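Local structure of glutathione S-transferase family protein (Pseudomonas putida, 3PR8) at residues Phe8-Tyr13 / Ala207-Phe212; Leu22-Thr27 / Tyr69-Gln74; Leu99-Pro104 / Ala128-Gly133. The protein catalyses the conjugation of reduced glutathione to hydrophobic electrophiles, as a two-subunit glutathione S-transferase. All coordinates share one frame; numbering follows the deposited sequence.

From the N terminus the chain runs through strand 4-7 into the turn and first helix turn of Phe8-Tyr13, which meets Ala207-Phe212 of the last helix; contact 1 thus closes a loop of nearly the whole chain and joins the thioredoxin-like domain to the helical one. Nested inside it, contact 2 brings the end of helix 12-23 to the end of helix 63-73, within the N-terminal domain. Contact 3, also nested in contact 1, opens after contact 2 has closed and pairs helices 84-106 and 120-140. Contacts 1 and 3 touch where Glu102 meets Asn12 and Tyr13; contacts 2 and 3 both border the second subunit.

Contact 1. Residues Phe8-Tyr13 / Ala207-Phe212; sequences FSVSNY and ASMPAF. With GSH (glutathione), chain E.
Phe8 and Phe212 meet as near-parallel rings, planes at 21°, slid so far apart that they barely overlap; the CE2 corner of Phe8 lies over one face of Phe212, 3.5 Å from its CE1. Val10 sits between Phe212 and selenomethionine Met209: its CG1 touches Phe212 CD2 at 3.8 Å and the methyl Met209 CE at 3.7 Å, while its CG2 rests on the helix backbone and Phe212 CB. The Met209 side chain crosses Val10 at about a right angle, and bends at chi2 (75°) and chi3 (66°) bring CE onto it. At the other end Ser9 CB packs against Ser208 OG, whose hydrogen bond goes to Asp204 O. No hydrogen bond crosses between the segments.

Behind this apolar patch a type I turn from Phe8 to Ser11, closed by Ser11 N to Phe8 O (3.0 Å), holds Val10 toward the last helix. Ser11 then N-caps helix 12-23 through a bond from Tyr14 N. Glutathione packs by CG1 over one face of the Tyr13 ring, 3.4 Å from CD2. The glutathione-binding Ser11, at the start of the first helix after strand 4-7, marks the thiol end of a GST active site between the thioredoxin-like and helical domains.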
loop_
_atom_site.group_PDB
_atom_site.type_symbol
_atom_site.label_atom_id
_atom_site.label_comp_id
_atom_site.label_asym_id
_atom_site.label_seq_id
_atom_site.Cartn_x
_atom_site.Cartn_y
_atom_site.Cartn_z
ATOM N N PHE A 8 6.117 18.976 2.460
ATOM C CA PHE A 8 7.008 19.709 3.332
ATOM C C PHE A 8 8.210 18.848 3.649
ATOM O O PHE A 8 8.092 17.623 3.640
ATOM C CB PHE A 8 6.274 20.178 4.586
ATOM C CG PHE A 8 5.659 19.061 5.399
ATOM C CD1 PHE A 8 4.476 18.446 4.985
ATOM C CD2 PHE A 8 6.246 18.658 6.589
ATOM C CE1 PHE A 8 3.908 17.426 5.760
ATOM C CE2 PHE A 8 5.690 17.641 7.356
ATOM C CZ PHE A 8 4.522 17.027 6.938
ATOM N N SER A 9 9.361 19.481 3.896
ATOM C CA SER A 9 10.617 18.719 3.958
ATOM C C SER A 9 10.809 17.894 5.230
ATOM O O SER A 9 11.786 17.145 5.328
ATOM C CB SER A 9 11.826 19.617 3.719
ATOM O OG SER A 9 11.817 20.122 2.401
ATOM N N VAL A 10 9.912 18.032 6.206
ATOM C CA VAL A 10 9.927 17.128 7.353
ATOM C C VAL A 10 9.202 15.794 7.051
ATOM O O VAL A 10 9.443 14.783 7.756
ATOM C CB VAL A 10 9.378 17.820 8.627
ATOM C CG1 VAL A 10 9.552 16.929 9.862
ATOM C CG2 VAL A 10 10.118 19.146 8.843
ATOM N N SER A 11 8.388 15.763 5.983
ATOM C CA SER A 11 7.676 14.536 5.585
ATOM C C SER A 11 8.623 13.482 4.993
ATOM O O SER A 11 9.355 13.745 4.037
ATOM C CB SER A 11 6.553 14.824 4.562
ATOM O OG SER A 11 6.111 13.567 4.023
ATOM N N ASN A 12 8.604 12.281 5.548
ATOM C CA ASN A 12 9.469 11.246 5.005
ATOM C C ASN A 12 9.047 10.800 3.610
ATOM O O ASN A 12 9.881 10.599 2.733
ATOM C CB ASN A 12 9.632 10.067 5.967
ATOM C CG ASN A 12 8.316 9.348 6.287
ATOM O OD1 ASN A 12 7.236 9.938 6.239
ATOM N ND2 ASN A 12 8.421 8.053 6.625
ATOM N N TYR A 13 7.736 10.666 3.388
ATOM C CA TYR A 13 7.220 10.264 2.079
ATOM C C TYR A 13 7.553 11.344 1.021
ATOM O O TYR A 13 7.845 11.027 -0.137
ATOM C CB TYR A 13 5.699 10.045 2.175
ATOM C CG TYR A 13 5.257 8.719 2.823
ATOM C CD1 TYR A 13 5.159 7.535 2.077
ATOM C CD2 TYR A 13 4.896 8.682 4.170
ATOM C CE1 TYR A 13 4.738 6.327 2.676
ATOM C CE2 TYR A 13 4.461 7.488 4.771
ATOM C CZ TYR A 13 4.372 6.334 4.013
ATOM O OH TYR A 13 3.970 5.143 4.580
ATOM N N ALA A 207 15.830 23.194 8.084
ATOM C CA ALA A 207 15.420 24.583 7.840
ATOM C C ALA A 207 13.909 24.716 7.950
ATOM O O ALA A 207 13.402 25.778 8.331
ATOM C CB ALA A 207 15.876 25.016 6.453
ATOM N N SER A 208 13.197 23.629 7.635
ATOM C CA SER A 208 11.742 23.625 7.618
ATOM C C SER A 208 11.086 23.205 8.930
ATOM O O SER A 208 9.862 23.320 9.064
ATOM C CB SER A 208 11.230 22.672 6.535
ATOM O OG SER A 208 11.864 22.965 5.296
HETATM N N MSE A 209 11.883 22.701 9.873
HETATM C CA MSE A 209 11.328 22.129 11.083
HETATM C C MSE A 209 10.574 23.150 11.973
HETATM O O MSE A 209 9.495 22.850 12.468
HETATM C CB MSE A 209 12.423 21.398 11.894
HETATM C CG MSE A 209 11.924 20.813 13.186
HETATM SE SE MSE A 209 10.870 19.185 12.851
HETATM C CE MSE A 209 12.257 18.029 12.169
ATOM N N PRO A 210 11.137 24.365 12.176
ATOM C CA PRO A 210 10.400 25.298 13.038
ATOM C C PRO A 210 8.982 25.643 12.516
ATOM O O PRO A 210 8.032 25.727 13.300
ATOM C CB PRO A 210 11.317 26.538 13.060
ATOM C CG PRO A 210 12.697 25.934 12.875
ATOM C CD PRO A 210 12.460 24.903 11.801
ATOM N N ALA A 211 8.824 25.832 11.210
ATOM C CA ALA A 211 7.503 26.152 10.664
ATOM C C ALA A 211 6.560 24.961 10.839
ATOM O O ALA A 211 5.418 25.120 11.252
ATOM C CB ALA A 211 7.608 26.528 9.194
ATOM N N PHE A 212 7.059 23.767 10.560
ATOM C CA PHE A 212 6.234 22.566 10.748
ATOM C C PHE A 212 5.777 22.433 12.210
ATOM O O PHE A 212 4.591 22.242 12.468
ATOM C CB PHE A 212 6.995 21.322 10.256
ATOM C CG PHE A 212 6.353 20.022 10.656
ATOM C CD1 PHE A 212 5.103 19.660 10.165
ATOM C CD2 PHE A 212 7.015 19.154 11.526
ATOM C CE1 PHE A 212 4.509 18.432 10.539
ATOM C CE2 PHE A 212 6.419 17.930 11.911
ATOM C CZ PHE A 212 5.178 17.582 11.417
HETATM N N1 GSH E . -0.207 6.734 1.727
HETATM C CA1 GSH E . 0.415 8.051 1.676
HETATM C C1 GSH E . 1.583 7.974 0.738
HETATM O O11 GSH E . 2.111 9.010 0.189
HETATM O O12 GSH E . 2.030 6.838 0.539
HETATM C CB1 GSH E . 0.871 8.395 3.103
HETATM C CG1 GSH E . 1.792 9.603 3.165
HETATM C CD1 GSH E . 1.701 10.258 4.520
HETATM O OE1 GSH E . 1.123 9.591 5.620
HETATM N N2 GSH E . 2.163 11.504 4.612
HETATM C CA2 GSH E . 2.085 12.205 5.890
HETATM C C2 GSH E . 0.871 13.080 5.952
HETATM O O2 GSH E . 0.251 13.410 4.755
HETATM C CB2 GSH E . 3.305 13.087 6.081
HETATM S SG2 GSH E . 4.809 12.091 6.111
HETATM N N3 GSH E . 0.443 13.504 7.144
HETATM C CA3 GSH E . -0.597 14.521 7.255
HETATM C C3 GSH E . -1.981 13.958 7.492
HETATM O O31 GSH E . -2.936 14.742 7.687
HETATM O O32 GSH E . -2.195 12.720 7.495
#

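Contact 2. Residues Leu22-Thr27 / Tyr69-Gln74; sequences LEKGLT and YIEQTQ
Lys24 reaches across to Glu71 and forms a salt bridge from NZ to OE1 at 2.9 Å. The ammonium group comes from above the carboxylate plane, 46° out of it, and the two side chains cross at about a right angle. The extended first part of the lysine chain (chi2 171°) carries CD past Ile70 CG2 at 4.0 Å, and bends at chi3 and chi4 then turn NZ to the acid. Glu71 starts away from Lys24 and swings back through a bend at chi2. Both charges have further partners: NZ also bonds to Lys77 O, and Glu71 OE2 takes the N-H of Leu79. A water accepts from Lys24 NZ and donates to the carbonyl oxygens of Glu71 and Gln74, with 2.6 Å from the water to Gln74 O; the ammonium group is thereby tied to the end of helix 63-73 as well as to its acid.

Leu26 supplies the apolar half. Its CD1 lies 3.6 Å from Gln74 CB and 4.0 Å from Ile70 CG2, while CD2 adds a looser touch on Gln74 CB. The aliphatic base of Gln74 serves as the packing surface, and its amide turns back instead, NE2 donating to Thr73 OG1 at 3.0 Å. Thr73 OG1 in turn donates to Tyr69 O, which also accepts from Thr73 N. Gly25, at positive phi in a Schellman motif just after helix 12-23, turns the chain and brings Leu26 to the same side as Lys24, facing helix 63-73.

Tyr69 and Thr73 pack on Pro84 of the second subunit. Farther in, Ile70 packs on Val17 and Leu21 of helix 12-23 and on Leu53 of strand 52-55, so the contact joins the C-terminal ends of helices 12-23 and 63-73, with strand 52-55 touching Ile70.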
loop_
_atom_site.group_PDB
_atom_site.type_symbol
_atom_site.label_atom_id
_atom_site.label_comp_id
_atom_site.label_asym_id
_atom_site.label_seq_id
_atom_site.Cartn_x
_atom_site.Cartn_y
_atom_site.Cartn_z
ATOM N N LEU A 22 15.828 14.317 -7.523
ATOM C CA LEU A 22 17.231 14.767 -7.471
ATOM C C LEU A 22 18.184 13.743 -8.071
ATOM O O LEU A 22 19.087 14.104 -8.832
ATOM C CB LEU A 22 17.633 15.110 -6.033
ATOM C CG LEU A 22 17.034 16.388 -5.439
ATOM C CD1 LEU A 22 17.260 16.467 -3.905
ATOM C CD2 LEU A 22 17.512 17.706 -6.141
ATOM N N GLU A 23 17.981 12.469 -7.756
ATOM C CA GLU A 23 18.854 11.402 -8.262
ATOM C C GLU A 23 18.759 11.316 -9.786
ATOM O O GLU A 23 19.753 11.026 -10.472
ATOM C CB GLU A 23 18.468 10.061 -7.618
ATOM C CG GLU A 23 19.345 8.893 -8.027
ATOM C CD GLU A 23 20.732 8.955 -7.385
ATOM O OE1 GLU A 23 20.930 9.757 -6.453
ATOM O OE2 GLU A 23 21.615 8.195 -7.812
ATOM N N LYS A 24 17.569 11.608 -10.318
ATOM C CA LYS A 24 17.336 11.544 -11.767
ATOM C C LYS A 24 17.664 12.857 -12.501
ATOM O O LYS A 24 17.475 12.964 -13.734
ATOM C CB LYS A 24 15.878 11.136 -12.053
ATOM C CG LYS A 24 15.578 9.681 -11.666
ATOM C CD LYS A 24 14.080 9.336 -11.755
ATOM C CE LYS A 24 13.696 8.968 -13.174
ATOM N NZ LYS A 24 14.241 7.621 -13.466
ATOM N N GLY A 25 18.115 13.852 -11.745
ATOM C CA GLY A 25 18.522 15.148 -12.287
ATOM C C GLY A 25 17.367 15.938 -12.869
ATOM O O GLY A 25 17.554 16.741 -13.787
ATOM N N LEU A 26 16.162 15.736 -12.333
ATOM C CA LEU A 26 14.986 16.374 -12.924
ATOM C C LEU A 26 14.729 17.734 -12.315
ATOM O O LEU A 26 15.075 18.005 -11.167
ATOM C CB LEU A 26 13.744 15.463 -12.815
ATOM C CG LEU A 26 13.953 14.086 -13.451
ATOM C CD1 LEU A 26 12.855 13.107 -13.035
ATOM C CD2 LEU A 26 13.977 14.246 -14.967
ATOM N N THR A 27 14.107 18.597 -13.097
ATOM C CA THR A 27 13.761 19.931 -12.630
ATOM C C THR A 27 12.428 19.860 -11.924
ATOM O O THR A 27 11.514 19.210 -12.418
ATOM C CB THR A 27 13.659 20.883 -13.829
ATOM O OG1 THR A 27 14.969 21.045 -14.359
ATOM C CG2 THR A 27 13.072 22.260 -13.419
ATOM N N TYR A 69 4.941 6.773 -11.639
ATOM C CA TYR A 69 4.674 7.733 -12.707
ATOM C C TYR A 69 5.959 8.409 -13.183
ATOM O O TYR A 69 6.229 8.486 -14.388
ATOM C CB TYR A 69 3.659 8.766 -12.232
ATOM C CG TYR A 69 3.367 9.802 -13.284
ATOM C CD1 TYR A 69 2.521 9.521 -14.359
ATOM C CD2 TYR A 69 3.963 11.056 -13.212
ATOM C CE1 TYR A 69 2.261 10.490 -15.331
ATOM C CE2 TYR A 69 3.713 12.030 -14.177
ATOM C CZ TYR A 69 2.853 11.736 -15.226
ATOM O OH TYR A 69 2.625 12.703 -16.186
ATOM N N ILE A 70 6.774 8.865 -12.236
ATOM C CA ILE A 70 8.050 9.512 -12.579
ATOM C C ILE A 70 8.976 8.574 -13.361
ATOM O O ILE A 70 9.613 8.964 -14.351
ATOM C CB ILE A 70 8.743 10.061 -11.322
ATOM C CG1 ILE A 70 7.959 11.252 -10.783
ATOM C CG2 ILE A 70 10.195 10.451 -11.639
ATOM C CD1 ILE A 70 8.373 11.705 -9.376
ATOM N N GLU A 71 9.063 7.326 -12.918
ATOM C CA GLU A 71 9.890 6.342 -13.610
ATOM C C GLU A 71 9.431 6.063 -15.057
ATOM O O GLU A 71 10.232 5.944 -15.993
ATOM C CB GLU A 71 9.906 5.054 -12.794
ATOM C CG GLU A 71 11.078 4.178 -13.079
ATOM C CD GLU A 71 12.433 4.827 -12.719
ATOM O OE1 GLU A 71 12.500 5.814 -11.956
ATOM O OE2 GLU A 71 13.441 4.331 -13.243
ATOM N N GLN A 72 8.128 5.963 -15.241
ATOM C CA GLN A 72 7.561 5.767 -16.574
ATOM C C GLN A 72 7.778 6.941 -17.511
ATOM O O GLN A 72 8.049 6.734 -18.696
ATOM C CB GLN A 72 6.054 5.552 -16.464
ATOM C CG GLN A 72 5.403 5.161 -17.767
ATOM C CD GLN A 72 5.416 3.679 -17.927
ATOM O OE1 GLN A 72 6.486 3.041 -17.993
ATOM N NE2 GLN A 72 4.212 3.087 -17.946
ATOM N N THR A 73 7.623 8.164 -17.013
ATOM C CA THR A 73 7.483 9.295 -17.918
ATOM C C THR A 73 8.677 10.234 -18.014
ATOM O O THR A 73 8.718 11.079 -18.908
ATOM C CB THR A 73 6.287 10.192 -17.540
ATOM O OG1 THR A 73 6.532 10.812 -16.272
ATOM C CG2 THR A 73 4.997 9.395 -17.513
ATOM N N GLN A 74 9.624 10.123 -17.094
ATOM C CA GLN A 74 10.720 11.092 -17.040
ATOM C C GLN A 74 12.016 10.429 -17.448
ATOM O O GLN A 74 12.143 9.203 -17.385
ATOM C CB GLN A 74 10.839 11.689 -15.630
ATOM C CG GLN A 74 9.534 12.335 -15.121
ATOM C CD GLN A 74 9.089 13.485 -15.990
ATOM O OE1 GLN A 74 9.888 14.348 -16.330
ATOM N NE2 GLN A 74 7.814 13.498 -16.358
HETATM O O HOH W 1 12.693 7.149 -15.855
#

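Contact 3. Residues Leu99-Pro104 / Ala128-Gly133. With GSH (glutathione), chain F.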
loop_
_atom_site.group_PDB
_atom_site.type_symbol
_atom_site.label_atom_id
_atom_site.label_comp_id
_atom_site.label_asym_id
_atom_site.label_seq_id
_atom_site.Cartn_x
_atom_site.Cartn_y
_atom_site.Cartn_z
ATOM N N LEU A 99 3.981 -1.035 4.100
ATOM C CA LEU A 99 2.829 -1.547 4.856
ATOM C C LEU A 99 3.265 -2.158 6.187
ATOM O O LEU A 99 2.512 -2.115 7.157
ATOM C CB LEU A 99 2.075 -2.632 4.067
ATOM C CG LEU A 99 1.320 -2.245 2.797
ATOM C CD1 LEU A 99 0.554 -3.486 2.277
ATOM C CD2 LEU A 99 0.389 -1.144 3.096
ATOM N N TYR A 100 4.453 -2.765 6.212
ATOM C CA TYR A 100 4.816 -3.592 7.393
ATOM C C TYR A 100 5.922 -2.985 8.242
ATOM O O TYR A 100 6.241 -3.518 9.315
ATOM C CB TYR A 100 5.173 -5.045 6.978
ATOM C CG TYR A 100 4.164 -5.615 6.023
ATOM C CD1 TYR A 100 2.802 -5.630 6.349
ATOM C CD2 TYR A 100 4.559 -6.107 4.791
ATOM C CE1 TYR A 100 1.860 -6.118 5.457
ATOM C CE2 TYR A 100 3.611 -6.633 3.885
ATOM C CZ TYR A 100 2.271 -6.619 4.232
ATOM O OH TYR A 100 1.341 -7.122 3.349
ATOM N N ILE A 101 6.489 -1.860 7.802
ATOM C CA ILE A 101 7.436 -1.117 8.662
ATOM C C ILE A 101 6.978 0.336 8.838
ATOM O O ILE A 101 6.747 0.764 9.961
ATOM C CB ILE A 101 8.896 -1.176 8.132
ATOM C CG1 ILE A 101 9.406 -2.634 8.205
ATOM C CG2 ILE A 101 9.795 -0.258 8.947
ATOM C CD1 ILE A 101 10.703 -2.895 7.458
ATOM N N GLU A 102 6.844 1.092 7.744
ATOM C CA GLU A 102 6.507 2.507 7.891
ATOM C C GLU A 102 5.171 2.698 8.623
ATOM O O GLU A 102 5.080 3.461 9.593
ATOM C CB GLU A 102 6.533 3.259 6.545
ATOM C CG GLU A 102 6.938 4.769 6.726
ATOM C CD GLU A 102 5.860 5.672 7.332
ATOM O OE1 GLU A 102 4.660 5.411 7.102
ATOM O OE2 GLU A 102 6.218 6.682 8.017
ATOM N N LEU A 103 4.109 2.034 8.151
ATOM C CA LEU A 103 2.794 2.342 8.729
ATOM C C LEU A 103 2.686 1.927 10.181
ATOM O O LEU A 103 2.153 2.691 10.997
ATOM C CB LEU A 103 1.646 1.776 7.881
ATOM C CG LEU A 103 1.470 2.435 6.504
ATOM C CD1 LEU A 103 0.288 1.778 5.732
ATOM C CD2 LEU A 103 1.242 3.928 6.644
ATOM N N PRO A 104 3.217 0.737 10.548
ATOM C CA PRO A 104 3.146 0.441 11.989
ATOM C C PRO A 104 3.992 1.395 12.854
ATOM O O PRO A 104 3.558 1.788 13.935
ATOM C CB PRO A 104 3.635 -1.022 12.099
ATOM C CG PRO A 104 4.230 -1.369 10.772
ATOM C CD PRO A 104 3.704 -0.406 9.745
ATOM N N ALA A 128 4.404 -5.973 17.506
ATOM C CA ALA A 128 4.253 -7.221 16.773
ATOM C C ALA A 128 4.390 -6.996 15.276
ATOM O O ALA A 128 5.064 -7.754 14.576
ATOM C CB ALA A 128 2.912 -7.867 17.090
ATOM N N ASP A 129 3.748 -5.948 14.790
ATOM C CA ASP A 129 3.781 -5.651 13.360
ATOM C C ASP A 129 5.196 -5.304 12.870
ATOM O O ASP A 129 5.614 -5.721 11.764
ATOM C CB ASP A 129 2.818 -4.504 13.068
ATOM C CG ASP A 129 1.361 -4.929 13.126
ATOM O OD1 ASP A 129 1.048 -6.155 13.118
ATOM O OD2 ASP A 129 0.522 -4.026 13.137
ATOM N N LEU A 130 5.947 -4.572 13.696
ATOM C CA LEU A 130 7.313 -4.182 13.339
ATOM C C LEU A 130 8.268 -5.364 13.383
ATOM O O LEU A 130 9.067 -5.558 12.491
ATOM C CB LEU A 130 7.803 -3.026 14.204
ATOM C CG LEU A 130 7.204 -1.664 13.811
ATOM C CD1 LEU A 130 7.369 -0.691 14.971
ATOM C CD2 LEU A 130 7.878 -1.134 12.512
ATOM N N LEU A 131 8.146 -6.183 14.416
ATOM C CA LEU A 131 8.941 -7.398 14.454
ATOM C C LEU A 131 8.718 -8.234 13.184
ATOM O O LEU A 131 9.659 -8.717 12.576
ATOM C CB LEU A 131 8.613 -8.208 15.705
ATOM C CG LEU A 131 9.299 -7.634 16.952
ATOM C CD1 LEU A 131 8.852 -8.350 18.220
ATOM C CD2 LEU A 131 10.836 -7.703 16.819
ATOM N N ALA A 132 7.463 -8.361 12.778
ATOM C CA ALA A 132 7.132 -9.088 11.570
ATOM C C ALA A 132 7.619 -8.370 10.303
ATOM O O ALA A 132 8.087 -9.028 9.347
ATOM C CB ALA A 132 5.632 -9.345 11.517
ATOM N N GLY A 133 7.487 -7.037 10.282
ATOM C CA GLY A 133 7.964 -6.257 9.130
ATOM C C GLY A 133 9.477 -6.366 8.915
ATOM O O GLY A 133 9.953 -6.514 7.795
HETATM N N1 GSH F . -0.849 -6.643 1.503
HETATM C CA1 GSH F . -1.355 -7.974 1.179
HETATM C C1 GSH F . -1.774 -7.963 -0.250
HETATM O O11 GSH F . -1.997 -6.829 -0.725
HETATM O O12 GSH F . -1.910 -9.061 -0.904
HETATM C CB1 GSH F . -2.610 -8.317 1.983
HETATM C CG1 GSH F . -2.927 -9.797 1.792
HETATM C CD1 GSH F . -3.818 -10.324 2.889
HETATM O OE1 GSH F . -4.080 -9.585 4.082
HETATM N N2 GSH F . -4.299 -11.556 2.690
HETATM C CA2 GSH F . -4.931 -12.235 3.813
HETATM C C2 GSH F . -3.981 -13.086 4.604
HETATM O O2 GSH F . -2.811 -13.530 3.981
HETATM C CB2 GSH F . -6.047 -13.117 3.303
HETATM S SG2 GSH F . -7.265 -12.106 2.462
HETATM N N3 GSH F . -4.322 -13.382 5.863
HETATM C CA3 GSH F . -3.647 -14.424 6.633
HETATM C C3 GSH F . -2.525 -13.886 7.493
HETATM O O31 GSH F . -2.434 -12.656 7.706
HETATM O O32 GSH F . -1.687 -14.657 8.023
#
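Gly133 lies directly against the backbone of Tyr100: its CA is 3.2 Å from Tyr100 O in a CA-H...O contact with an angle of 153° at the hydrogen. With no side chain between them, Gly133 and Tyr100 meet backbone to backbone, and the segment axes come within 8.0 Å, roughly antiparallel, their directions at 144°. Side chains close the contact around this point. Leu130 CD2 lies 3.4 Å from Ile101 O, and the side chains of these two residues cross at about a right angle, CG2 of Ile101 meeting CD2 of Leu130. CD1 of Ile101 rests on Gly133 O at 3.7 Å. Pro104 lies obliquely over Asp129 and Leu130, its CB 3.7 Å from Asp129 CB and 4.0 Å from Leu130 CG, so the CB methylene of Asp129, not its carboxylate, makes the touch.

Tyr100 behaves differently. Of its side chain, only CB packs on Gly133 CA; with CG beside the backbone N (chi1 -47°) the ring leads away from the helix pair. One face is covered by Leu99 CB, and OH accepts from N1 of a glutathione at 2.9 Å. That hydroxyl also bonds to Glu62 of the second subunit, and Arg47 there makes a cation-pi contact with the ring. A close-packed helix pair of the GST C-terminal domain thus lends a tyrosine to the glutathione site of the partner subunit, across the dimer interface.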